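Local structure of mevalonate kinase (Staphylococcus aureus, 2X7I) at residues A[10-15]-A[33-38]; A[99-104]-A[273-278]; A[176-181]-A[300-305]. The protein probably catalyses the ATP-dependent phosphorylation of mevalonate to phosphomevalonate, an early step of isoprenoid synthesis by the mevalonate pathway. One frame throughout, in Å; residues are numbered along the deposited sequence.

All three contacts are largely buried. Contact 1 lies in the N-terminal half and contact 3 in the C-terminal half; contact 2 spans them, its segments alternating with those of contact 3. Contact 1 joins two strands of the mixed sheet, but a turn breaks the pairing, so few strong backbone bonds cross it. Contact 3 is a regular antiparallel pairing in the four-stranded sheet, bonded along its length. Contact 2 relies on a guanidinium and a water between glycine-rich loops. Neighbouring strands 175-180 and 276-280 tie contact 2 to contact 3; Lys14 bonds Gly100 O and Leu101 O to join contacts 1 and 2, and Glu304 of contact 3 binds the amides of Asn35 and Ala36.

Contact 1: residues A[10-15]-A[33-38]; sequences ESTGKI and PFNAGK
Phe34 lies across from Ile15 and Gly13, while the Thr12 side chain meets that of Lys38, and Phe34, Thr12 and Lys38 bury the most surface here. With CG anti to the backbone N (chi1 179°), the Phe34 ring is carried beneath Ile15, whose CD1 sits over one face, 4.1 Å from the ring centroid in a CH-pi contact. The opposite face lies against the chain's own turn, Gly37 N standing 3.8 Å above the plane of the Phe34 ring. The ring is thus held between an aliphatic branch and a peptide nitrogen.

The backbone bond beside it is nearly straight (170°): Phe34 N donates to Gly13 O at 3.0 Å, coming from above the carbonyl plane. A second donor, Thr12 OG1, reaches the same Gly13 O at 2.8 Å, in the carbonyl plane and on a lone pair, so two bonds grip this buried oxygen. Gly13 N is less firmly held, dividing itself between weak bonds to Phe34 O and Gly37 O. The Thr12 methyl CG2 rests 3.7 Å from Lys38 CE. The Lys38 chain is bent at three torsions, and its NZ returns to Asn35 O at 2.9 Å, closing across the turn.

Beyond the pair, Ser11 packs on helices 103-119 and 145-153, and Lys14 NZ reaches Gly100 O and Asp147. Residues 34 to 37 form a type I beta turn within strand 29-45, and the whole is an antiparallel strand pair interrupted by a corner, in the mixed sheet of the GHMP kinase N-terminal domain.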
ATOM      1  N   GLU A  10      11.909  -9.264   0.935  1.00 54.95           N
ATOM      2  CA  GLU A  10      11.323  -7.995   1.355  1.00 54.30           C
ATOM      3  C   GLU A  10      10.360  -7.479   0.313  1.00 52.53           C
ATOM      4  O   GLU A  10      10.488  -7.784  -0.878  1.00 51.93           O
ATOM      5  CB  GLU A  10      12.404  -6.935   1.527  1.00 56.02           C
ATOM      6  CG  GLU A  10      12.784  -6.662   2.943  1.00 58.64           C
ATOM      7  CD  GLU A  10      14.066  -5.865   3.038  1.00 61.53           C
ATOM      8  OE1 GLU A  10      14.251  -4.947   2.221  1.00 62.60           O
ATOM      9  OE2 GLU A  10      14.896  -6.166   3.915  1.00 64.82           O
ATOM     10  N   SER A  11       9.433  -6.644   0.768  1.00 51.32           N
ATOM     11  CA  SER A  11       8.500  -5.971  -0.125  1.00 49.93           C
ATOM     12  C   SER A  11       8.049  -4.617   0.411  1.00 49.36           C
ATOM     13  O   SER A  11       7.870  -4.439   1.618  1.00 49.18           O
ATOM     14  CB  SER A  11       7.268  -6.842  -0.348  1.00 48.75           C
ATOM     15  OG  SER A  11       6.442  -6.265  -1.343  1.00 47.94           O
ATOM     16  N   THR A  12       7.833  -3.673  -0.499  1.00 49.07           N
ATOM     17  CA  THR A  12       7.167  -2.419  -0.144  1.00 48.76           C
ATOM     18  C   THR A  12       5.666  -2.645  -0.179  1.00 47.75           C
ATOM     19  O   THR A  12       5.198  -3.687  -0.637  1.00 46.89           O
ATOM     20  CB  THR A  12       7.474  -1.267  -1.121  1.00 48.97           C
ATOM     21  OG1 THR A  12       6.705  -1.444  -2.320  1.00 46.80           O
ATOM     22  CG2 THR A  12       8.952  -1.194  -1.438  1.00 49.24           C
ATOM     23  N   GLY A  13       4.917  -1.657   0.303  1.00 47.87           N
ATOM     24  CA  GLY A  13       3.477  -1.605   0.072  1.00 47.27           C
ATOM     25  C   GLY A  13       3.178  -0.829  -1.203  1.00 47.09           C
ATOM     26  O   GLY A  13       4.053  -0.656  -2.052  1.00 47.71           O
ATOM     27  N   LYS A  14       1.947  -0.341  -1.328  1.00 46.80           N
ATOM     28  CA  LYS A  14       1.592   0.577  -2.416  1.00 46.88           C
ATOM     29  C   LYS A  14       0.477   1.534  -1.993  1.00 46.65           C
ATOM     30  O   LYS A  14      -0.284   1.242  -1.073  1.00 46.43           O
ATOM     31  CB  LYS A  14       1.214  -0.209  -3.673  1.00 46.18           C
ATOM     32  CG  LYS A  14      -0.248  -0.248  -4.033  1.00 46.46           C
ATOM     33  CD  LYS A  14      -1.120  -0.997  -3.035  1.00 46.87           C
ATOM     34  CE  LYS A  14      -2.544  -0.456  -3.103  1.00 46.18           C
ATOM     35  NZ  LYS A  14      -3.531  -1.234  -2.328  1.00 46.38           N
ATOM     36  N   ILE A  15       0.388   2.675  -2.667  1.00 46.77           N
ATOM     37  CA  ILE A  15      -0.715   3.611  -2.443  1.00 46.71           C
ATOM     38  C   ILE A  15      -1.413   3.920  -3.752  1.00 46.04           C
ATOM     39  O   ILE A  15      -0.769   4.121  -4.774  1.00 45.49           O
ATOM     40  CB  ILE A  15      -0.241   4.937  -1.789  1.00 48.00           C
ATOM     41  CG1 ILE A  15       0.518   4.640  -0.492  1.00 48.86           C
ATOM     42  CG2 ILE A  15      -1.438   5.867  -1.530  1.00 48.13           C
ATOM     43  CD1 ILE A  15       0.291   5.643   0.624  1.00 50.64           C
ATOM     44  N   PRO A  33       4.564   2.822  -5.661  1.00 47.19           N
ATOM     45  CA  PRO A  33       5.175   2.104  -4.549  1.00 47.79           C
ATOM     46  C   PRO A  33       5.107   2.912  -3.261  1.00 48.44           C
ATOM     47  O   PRO A  33       5.252   4.124  -3.300  1.00 48.99           O
ATOM     48  CB  PRO A  33       6.638   1.937  -4.988  1.00 48.79           C
ATOM     49  CG  PRO A  33       6.653   2.147  -6.435  1.00 48.49           C
ATOM     50  CD  PRO A  33       5.531   3.074  -6.746  1.00 48.17           C
ATOM     51  N   PHE A  34       4.868   2.239  -2.141  1.00 48.36           N
ATOM     52  CA  PHE A  34       4.877   2.884  -0.829  1.00 49.12           C
ATOM     53  C   PHE A  34       6.134   2.415  -0.096  1.00 50.09           C
ATOM     54  O   PHE A  34       6.114   1.444   0.654  1.00 49.51           O
ATOM     55  CB  PHE A  34       3.591   2.521  -0.078  1.00 48.28           C
ATOM     56  CG  PHE A  34       3.475   3.111   1.310  1.00 49.05           C
ATOM     57  CD1 PHE A  34       3.863   4.406   1.579  1.00 50.66           C
ATOM     58  CD2 PHE A  34       2.926   2.357   2.344  1.00 49.31           C
ATOM     59  CE1 PHE A  34       3.729   4.938   2.845  1.00 51.89           C
ATOM     60  CE2 PHE A  34       2.781   2.885   3.609  1.00 50.72           C
ATOM     61  CZ  PHE A  34       3.188   4.180   3.861  1.00 51.54           C
ATOM     62  N   ASN A  35       7.228   3.124  -0.336  1.00 51.85           N
ATOM     63  CA  ASN A  35       8.556   2.731   0.151  1.00 53.71           C
ATOM     64  C   ASN A  35       8.711   2.792   1.666  1.00 54.73           C
ATOM     65  O   ASN A  35       9.619   2.176   2.211  1.00 55.71           O
ATOM     66  CB  ASN A  35       9.639   3.599  -0.488  1.00 54.95           C
ATOM     67  CG  ASN A  35       9.671   3.476  -1.997  1.00 55.56           C
ATOM     68  OD1 ASN A  35       9.822   2.379  -2.539  1.00 56.82           O
ATOM     69  ND2 ASN A  35       9.540   4.603  -2.688  1.00 56.19           N
ATOM     70  N   ALA A  36       7.848   3.551   2.337  1.00 54.93           N
ATOM     71  CA  ALA A  36       7.875   3.635   3.794  1.00 56.46           C
ATOM     72  C   ALA A  36       7.340   2.351   4.455  1.00 56.20           C
ATOM     73  O   ALA A  36       7.689   2.039   5.595  1.00 56.75           O
ATOM     74  CB  ALA A  36       7.083   4.850   4.267  1.00 56.63           C
ATOM     75  N   GLY A  37       6.500   1.615   3.738  1.00 55.60           N
ATOM     76  CA  GLY A  37       5.930   0.362   4.246  1.00 55.74           C
ATOM     77  C   GLY A  37       6.807  -0.803   3.840  1.00 56.35           C
ATOM     78  O   GLY A  37       7.166  -0.925   2.676  1.00 56.77           O
ATOM     79  N   LYS A  38       7.171  -1.643   4.803  1.00 57.41           N
ATOM     80  CA  LYS A  38       8.064  -2.774   4.559  1.00 57.87           C
ATOM     81  C   LYS A  38       7.528  -4.044   5.209  1.00 56.61           C
ATOM     82  O   LYS A  38       7.191  -4.054   6.389  1.00 56.58           O
ATOM     83  CB  LYS A  38       9.469  -2.485   5.089  1.00 59.87           C
ATOM     84  CG  LYS A  38      10.248  -1.425   4.275  1.00 63.81           C
ATOM     85  CD  LYS A  38      10.692  -1.955   2.884  1.00 64.70           C
ATOM     86  CE  LYS A  38      10.657  -0.872   1.809  1.00 64.82           C
ATOM     87  NZ  LYS A  38      11.704   0.187   1.994  1.00 66.87           N
TER

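Contact 2: residues A[99-104]-A[273-278]; sequences RGLGSS and GGSMLL
Arg99 CG stands beside the backbone N (chi1 -53°), and bends at chi2 and chi3 fold the chain back on Gly274; Ser275 turns OG to the same side of its own backbone (chi1 -61°) to face Leu101. Both segments carry recognisable GHMP kinase motifs: 99-104 belongs to the glycine- and serine-rich phosphate-binding loop, PPSRGLGSSAA, and 273-278 starts with the last two glycines of KLTGAGRGG and runs into strand 276-280.

The guanidinium approaches Gly274 edge-on and seizes one oxygen with two nitrogens. NE donates to Gly274 O at 2.6 Å, in the carbonyl plane and on a lone pair, while NH2 reaches Gly274 O at 3.0 Å from above that plane. Because the acceptor lies within the guanidinium plane, this side-on grip helps to fix the rotation of the group. Further partners hold it from the C-terminal half: NE forms a salt bridge with Asp180, which probably offsets the charge, NH2 bonds Thr181 and NH1 bonds Gln189.

Glycine at 274 leaves room for the Arg99 carbonyl, whose O lies 3.3 Å from Gly274 CA in a CA-H...O contact. At the end of loop 99-102, Gly102 takes the N-cap position of helix 103-119. The amides of Gly100, Ser103 and Ser104 bind a citrate, probably from crystallisation, consistent with an anion site of the kind that receives ATP phosphates in the family. Beside Leu101 CD2, which touches Ser275 OG at 3.2 Å, a water donates to Arg99 O at 2.6 Å and hydrogen-bonds Ser275 OG at 2.8 Å.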
ATOM      1  N   ARG A  99      -6.261  -0.861   4.946  1.00 47.80           N
ATOM      2  CA  ARG A  99      -6.177   0.575   4.698  1.00 48.45           C
ATOM      3  C   ARG A  99      -5.759   0.887   3.254  1.00 47.73           C
ATOM      4  O   ARG A  99      -5.458   2.033   2.933  1.00 47.70           O
ATOM      5  CB  ARG A  99      -5.157   1.219   5.645  1.00 49.05           C
ATOM      6  CG  ARG A  99      -5.359   0.930   7.128  1.00 50.00           C
ATOM      7  CD  ARG A  99      -6.740   1.284   7.645  1.00 51.26           C
ATOM      8  NE  ARG A  99      -7.071   2.701   7.446  1.00 53.37           N
ATOM      9  CZ  ARG A  99      -7.920   3.407   8.194  1.00 53.89           C
ATOM     10  NH1 ARG A  99      -8.538   2.866   9.232  1.00 54.75           N
ATOM     11  NH2 ARG A  99      -8.138   4.682   7.902  1.00 54.22           N
ATOM     12  N   GLY A 100      -5.716  -0.130   2.399  1.00 46.88           N
ATOM     13  CA  GLY A 100      -5.331   0.055   1.002  1.00 46.47           C
ATOM     14  C   GLY A 100      -3.832   0.188   0.785  1.00 46.41           C
ATOM     15  O   GLY A 100      -3.403   0.628  -0.270  1.00 46.42           O
ATOM     16  N   LEU A 101      -3.026  -0.201   1.773  1.00 48.53           N
ATOM     17  CA  LEU A 101      -1.570   0.006   1.693  1.00 47.51           C
ATOM     18  C   LEU A 101      -0.853  -1.183   1.030  1.00 46.12           C
ATOM     19  O   LEU A 101       0.375  -1.244   1.006  1.00 45.43           O
ATOM     20  CB  LEU A 101      -0.992   0.354   3.068  1.00 48.47           C
ATOM     21  CG  LEU A 101      -1.586   1.640   3.691  1.00 50.86           C
ATOM     22  CD1 LEU A 101      -1.300   1.751   5.175  1.00 51.99           C
ATOM     23  CD2 LEU A 101      -1.121   2.900   2.993  1.00 50.58           C
ATOM     24  N   GLY A 102      -1.631  -2.110   0.471  1.00 45.83           N
ATOM     25  CA  GLY A 102      -1.095  -3.206  -0.318  1.00 45.01           C
ATOM     26  C   GLY A 102      -0.535  -4.325   0.536  1.00 45.22           C
ATOM     27  O   GLY A 102       0.411  -5.007   0.139  1.00 45.19           O
ATOM     28  N   SER A 103      -1.140  -4.528   1.699  1.00 45.87           N
ATOM     29  CA  SER A 103      -0.645  -5.471   2.676  1.00 46.42           C
ATOM     30  C   SER A 103      -0.638  -6.920   2.177  1.00 46.20           C
ATOM     31  O   SER A 103       0.357  -7.629   2.309  1.00 46.00           O
ATOM     32  CB  SER A 103      -1.501  -5.366   3.930  1.00 48.31           C
ATOM     33  OG  SER A 103      -0.811  -5.860   5.033  1.00 50.00           O
ATOM     34  N   SER A 104      -1.759  -7.371   1.621  1.00 46.78           N
ATOM     35  CA  SER A 104      -1.833  -8.723   1.079  1.00 46.77           C
ATOM     36  C   SER A 104      -0.793  -8.959  -0.025  1.00 45.00           C
ATOM     37  O   SER A 104      -0.137  -9.992  -0.058  1.00 44.91           O
ATOM     38  CB  SER A 104      -3.229  -9.003   0.543  1.00 48.13           C
ATOM     39  OG  SER A 104      -3.274 -10.297  -0.040  1.00 49.94           O
ATOM     40  N   GLY A 273     -11.051   6.226   2.419  1.00 49.47           N
ATOM     41  CA  GLY A 273     -10.243   6.810   3.482  1.00 49.78           C
ATOM     42  C   GLY A 273      -9.377   5.818   4.229  1.00 50.12           C
ATOM     43  O   GLY A 273      -9.146   5.976   5.439  1.00 51.14           O
ATOM     44  N   GLY A 274      -8.890   4.801   3.511  1.00 49.23           N
ATOM     45  CA  GLY A 274      -7.887   3.893   4.047  1.00 49.45           C
ATOM     46  C   GLY A 274      -6.694   4.671   4.576  1.00 49.61           C
ATOM     47  O   GLY A 274      -6.203   4.416   5.680  1.00 50.22           O
ATOM     48  N   SER A 275      -6.229   5.625   3.779  1.00 49.09           N
ATOM     49  CA  SER A 275      -5.229   6.586   4.226  1.00 49.72           C
ATOM     50  C   SER A 275      -5.736   8.002   3.993  1.00 49.68           C
ATOM     51  O   SER A 275      -6.615   8.233   3.145  1.00 48.66           O
ATOM     52  CB  SER A 275      -3.911   6.388   3.470  1.00 49.32           C
ATOM     53  OG  SER A 275      -3.382   5.093   3.702  1.00 50.84           O
ATOM     54  N   MET A 276      -5.193   8.937   4.765  1.00 50.43           N
ATOM     55  CA  MET A 276      -5.248  10.352   4.409  1.00 50.81           C
ATOM     56  C   MET A 276      -3.870  10.663   3.870  1.00 50.05           C
ATOM     57  O   MET A 276      -2.872  10.266   4.474  1.00 50.94           O
ATOM     58  CB  MET A 276      -5.562  11.236   5.617  1.00 52.28           C
ATOM     59  CG  MET A 276      -5.880  12.682   5.247  1.00 54.41           C
ATOM     60  SD  MET A 276      -6.465  13.698   6.628  1.00 58.08           S
ATOM     61  CE  MET A 276      -4.915  14.318   7.216  1.00 59.41           C
ATOM     62  N   LEU A 277      -3.819  11.333   2.725  1.00 49.01           N
ATOM     63  CA  LEU A 277      -2.563  11.706   2.087  1.00 48.79           C
ATOM     64  C   LEU A 277      -2.413  13.232   2.115  1.00 49.96           C
ATOM     65  O   LEU A 277      -3.274  13.944   1.593  1.00 49.91           O
ATOM     66  CB  LEU A 277      -2.535  11.198   0.639  1.00 47.67           C
ATOM     67  CG  LEU A 277      -2.986   9.749   0.400  1.00 46.56           C
ATOM     68  CD1 LEU A 277      -3.087   9.431  -1.080  1.00 44.53           C
ATOM     69  CD2 LEU A 277      -2.055   8.774   1.087  1.00 46.69           C
ATOM     70  N   LEU A 278      -1.337  13.728   2.727  1.00 50.73           N
ATOM     71  CA  LEU A 278      -1.066  15.172   2.773  1.00 52.06           C
ATOM     72  C   LEU A 278       0.259  15.471   2.083  1.00 52.70           C
ATOM     73  O   LEU A 278       1.240  14.764   2.292  1.00 52.99           O
ATOM     74  CB  LEU A 278      -1.012  15.689   4.221  1.00 53.08           C
ATOM     75  CG  LEU A 278      -2.259  15.436   5.081  1.00 52.74           C
ATOM     76  CD1 LEU A 278      -2.013  15.805   6.549  1.00 53.12           C
ATOM     77  CD2 LEU A 278      -3.444  16.195   4.529  1.00 51.94           C
TER
HETATM   78  O   HOH W   1      -4.218   3.722   1.390  1.00 43.94           O

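Contact 3: residues A[176-181]-A[300-305]; sequences MVVIDT and HTWIEN
Strands 176-180 and 300-305 run antiparallel at 160°, their axes 4.7 Å apart, with hydrogen-bonded pairs Met176-Glu304, Val178-Trp302 and Asp180-His300 alternating with non-hydrogen-bonded ones. Most of these bonds are near-straight, such as Asp180 N to His300 O at 2.9 Å; the return bond, His300 N to Asp180 O, is weak.

Trp302 dominates one face. Its CG stands beside the backbone N (chi1 -58°), which directs the six-membered edge of the indole toward the neighbouring strand: CE3 touches Val178 CG1 at 3.7 Å and Val178 O meets the ring edge, while CZ3 lies 3.9 Å from Asp180 CB. On the same face, the Asp180 carboxylate runs alongside the His300 ring, OD1 approaching CD2 of His300 at 3.2 Å at the ring edge, near its plane; the two planes are 34° apart. Asp180 OD2 also accepts from Gly182 N. Val177 and Ile179 point to the other face, with Ile179 CG1 beside Thr301 CG2 at 4.0 Å.

Glu304 leans away from Met176, and its carboxylate bonds the amides of Asn35 and Ala36, fastening this strand to the N-terminal half, where Trp302 also meets the Phe34 ring edge-to-face. Strand 300-305 is one of the two outermost strands of the antiparallel sheet within this chain: strand 276-280 pairs with the other edge of 175-180, and helix 283-295 covers the face bearing Ile179, Thr301 and Ile303.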
ATOM      1  N   MET A 176       4.968  13.292   0.961  1.00 55.01           N
ATOM      2  CA  MET A 176       3.584  12.943   1.205  1.00 53.79           C
ATOM      3  C   MET A 176       3.517  12.302   2.579  1.00 53.97           C
ATOM      4  O   MET A 176       4.202  11.306   2.836  1.00 53.81           O
ATOM      5  CB  MET A 176       3.082  11.978   0.128  1.00 52.27           C
ATOM      6  CG  MET A 176       1.666  11.466   0.355  1.00 51.85           C
ATOM      7  SD  MET A 176       1.028  10.498  -1.017  1.00 51.70           S
ATOM      8  CE  MET A 176       2.097   9.057  -1.008  1.00 47.81           C
ATOM      9  N   VAL A 177       2.728  12.900   3.472  1.00 54.51           N
ATOM     10  CA  VAL A 177       2.428  12.286   4.769  1.00 54.71           C
ATOM     11  C   VAL A 177       1.222  11.373   4.604  1.00 52.94           C
ATOM     12  O   VAL A 177       0.182  11.799   4.118  1.00 52.84           O
ATOM     13  CB  VAL A 177       2.116  13.337   5.858  1.00 56.53           C
ATOM     14  CG1 VAL A 177       1.759  12.655   7.174  1.00 56.38           C
ATOM     15  CG2 VAL A 177       3.294  14.270   6.044  1.00 58.19           C
ATOM     16  N   VAL A 178       1.379  10.118   5.002  1.00 52.11           N
ATOM     17  CA  VAL A 178       0.323   9.129   4.932  1.00 50.81           C
ATOM     18  C   VAL A 178      -0.206   8.924   6.341  1.00 51.95           C
ATOM     19  O   VAL A 178       0.553   8.596   7.243  1.00 52.86           O
ATOM     20  CB  VAL A 178       0.856   7.812   4.349  1.00 49.62           C
ATOM     21  CG1 VAL A 178      -0.214   6.729   4.362  1.00 47.84           C
ATOM     22  CG2 VAL A 178       1.385   8.044   2.935  1.00 48.74           C
ATOM     23  N   ILE A 179      -1.500   9.150   6.533  1.00 52.58           N
ATOM     24  CA  ILE A 179      -2.127   9.037   7.845  1.00 53.98           C
ATOM     25  C   ILE A 179      -3.169   7.916   7.873  1.00 53.64           C
ATOM     26  O   ILE A 179      -4.010   7.825   6.993  1.00 53.07           O
ATOM     27  CB  ILE A 179      -2.818  10.348   8.240  1.00 55.33           C
ATOM     28  CG1 ILE A 179      -1.797  11.485   8.341  1.00 56.02           C
ATOM     29  CG2 ILE A 179      -3.569  10.175   9.558  1.00 56.91           C
ATOM     30  CD1 ILE A 179      -2.402  12.875   8.227  1.00 56.85           C
ATOM     31  N   ASP A 180      -3.088   7.071   8.897  1.00 54.99           N
ATOM     32  CA  ASP A 180      -4.070   6.024   9.179  1.00 55.44           C
ATOM     33  C   ASP A 180      -4.895   6.495  10.374  1.00 57.86           C
ATOM     34  O   ASP A 180      -4.340   6.833  11.410  1.00 59.18           O
ATOM     35  CB  ASP A 180      -3.324   4.713   9.489  1.00 55.12           C
ATOM     36  CG  ASP A 180      -4.225   3.607  10.035  1.00 55.37           C
ATOM     37  OD1 ASP A 180      -3.679   2.587  10.512  1.00 56.05           O
ATOM     38  OD2 ASP A 180      -5.458   3.738  10.002  1.00 55.89           O
ATOM     39  N   THR A 181      -6.217   6.536  10.225  1.00 59.24           N
ATOM     40  CA  THR A 181      -7.101   7.013  11.297  1.00 62.14           C
ATOM     41  C   THR A 181      -7.455   5.927  12.326  1.00 63.43           C
ATOM     42  O   THR A 181      -8.089   6.223  13.331  1.00 65.74           O
ATOM     43  CB  THR A 181      -8.405   7.627  10.742  1.00 62.86           C
ATOM     44  OG1 THR A 181      -9.222   6.596  10.176  1.00 63.80           O
ATOM     45  CG2 THR A 181      -8.099   8.687   9.678  1.00 62.18           C
ATOM     46  N   HIS A 300      -1.642   6.250  13.258  1.00 60.00           N
ATOM     47  CA  HIS A 300      -0.326   5.893  12.703  1.00 59.18           C
ATOM     48  C   HIS A 300      -0.005   6.796  11.516  1.00 56.79           C
ATOM     49  O   HIS A 300      -0.906   7.215  10.793  1.00 55.22           O
ATOM     50  CB  HIS A 300      -0.285   4.425  12.246  1.00 58.80           C
ATOM     51  CG  HIS A 300      -0.875   3.458  13.229  1.00 60.91           C
ATOM     52  ND1 HIS A 300      -0.176   2.967  14.310  1.00 64.32           N
ATOM     53  CD2 HIS A 300      -2.104   2.891  13.289  1.00 62.51           C
ATOM     54  CE1 HIS A 300      -0.948   2.139  14.994  1.00 66.22           C
ATOM     55  NE2 HIS A 300      -2.123   2.070  14.393  1.00 65.09           N
ATOM     56  N   THR A 301       1.274   7.097  11.324  1.00 56.62           N
ATOM     57  CA  THR A 301       1.706   7.948  10.218  1.00 55.29           C
ATOM     58  C   THR A 301       2.984   7.454   9.548  1.00 54.81           C
ATOM     59  O   THR A 301       3.742   6.697  10.132  1.00 56.10           O
ATOM     60  CB  THR A 301       1.914   9.413  10.671  1.00 56.44           C
ATOM     61  OG1 THR A 301       2.882   9.459  11.726  1.00 58.33           O
ATOM     62  CG2 THR A 301       0.588  10.022  11.153  1.00 56.17           C
ATOM     63  N   TRP A 302       3.185   7.869   8.300  1.00 53.75           N
ATOM     64  CA  TRP A 302       4.427   7.612   7.556  1.00 53.97           C
ATOM     65  C   TRP A 302       4.794   8.830   6.711  1.00 53.57           C
ATOM     66  O   TRP A 302       3.917   9.560   6.245  1.00 52.69           O
ATOM     67  CB  TRP A 302       4.274   6.422   6.602  1.00 53.11           C
ATOM     68  CG  TRP A 302       3.884   5.109   7.217  1.00 52.80           C
ATOM     69  CD1 TRP A 302       4.713   4.095   7.569  1.00 54.26           C
ATOM     70  CD2 TRP A 302       2.555   4.657   7.502  1.00 52.16           C
ATOM     71  NE1 TRP A 302       3.988   3.035   8.071  1.00 54.99           N
ATOM     72  CE2 TRP A 302       2.660   3.358   8.041  1.00 52.39           C
ATOM     73  CE3 TRP A 302       1.288   5.229   7.363  1.00 50.13           C
ATOM     74  CZ2 TRP A 302       1.548   2.620   8.441  1.00 52.85           C
ATOM     75  CZ3 TRP A 302       0.183   4.496   7.754  1.00 50.56           C
ATOM     76  CH2 TRP A 302       0.316   3.204   8.285  1.00 51.04           C
ATOM     77  N   ILE A 303       6.086   9.029   6.493  1.00 54.72           N
ATOM     78  CA  ILE A 303       6.557  10.059   5.592  1.00 54.89           C
ATOM     79  C   ILE A 303       7.143   9.388   4.360  1.00 54.90           C
ATOM     80  O   ILE A 303       8.072   8.589   4.462  1.00 56.08           O
ATOM     81  CB  ILE A 303       7.606  10.979   6.257  1.00 56.95           C
ATOM     82  CG1 ILE A 303       6.964  11.794   7.385  1.00 57.28           C
ATOM     83  CG2 ILE A 303       8.216  11.915   5.221  1.00 56.73           C
ATOM     84  CD1 ILE A 303       7.955  12.584   8.221  1.00 59.19           C
ATOM     85  N   GLU A 304       6.574   9.709   3.201  1.00 54.31           N
ATOM     86  CA  GLU A 304       7.034   9.190   1.925  1.00 54.77           C
ATOM     87  C   GLU A 304       7.759  10.291   1.151  1.00 55.99           C
ATOM     88  O   GLU A 304       7.164  11.325   0.829  1.00 55.45           O
ATOM     89  CB  GLU A 304       5.832   8.688   1.120  1.00 53.31           C
ATOM     90  CG  GLU A 304       6.173   7.982  -0.203  1.00 54.01           C
ATOM     91  CD  GLU A 304       6.749   6.585  -0.020  1.00 55.52           C
ATOM     92  OE1 GLU A 304       6.647   6.020   1.094  1.00 56.54           O
ATOM     93  OE2 GLU A 304       7.299   6.045  -1.006  1.00 56.63           O
ATOM     94  N   ASN A 305       9.039  10.070   0.864  1.00 58.07           N
ATOM     95  CA  ASN A 305       9.776  10.909  -0.086  1.00 59.81           C
ATOM     96  C   ASN A 305       9.311  10.543  -1.484  1.00 59.38           C
ATOM     97  O   ASN A 305       9.262   9.363  -1.824  1.00 59.44           O
ATOM     98  CB  ASN A 305      11.282  10.680   0.038  1.00 62.06           C
ATOM     99  CG  ASN A 305      12.110  11.698  -0.751  1.00 64.09           C
ATOM    100  OD1 ASN A 305      11.625  12.349  -1.686  1.00 63.60           O
ATOM    101  ND2 ASN A 305      13.375  11.828  -0.374  1.00 65.15           N
TER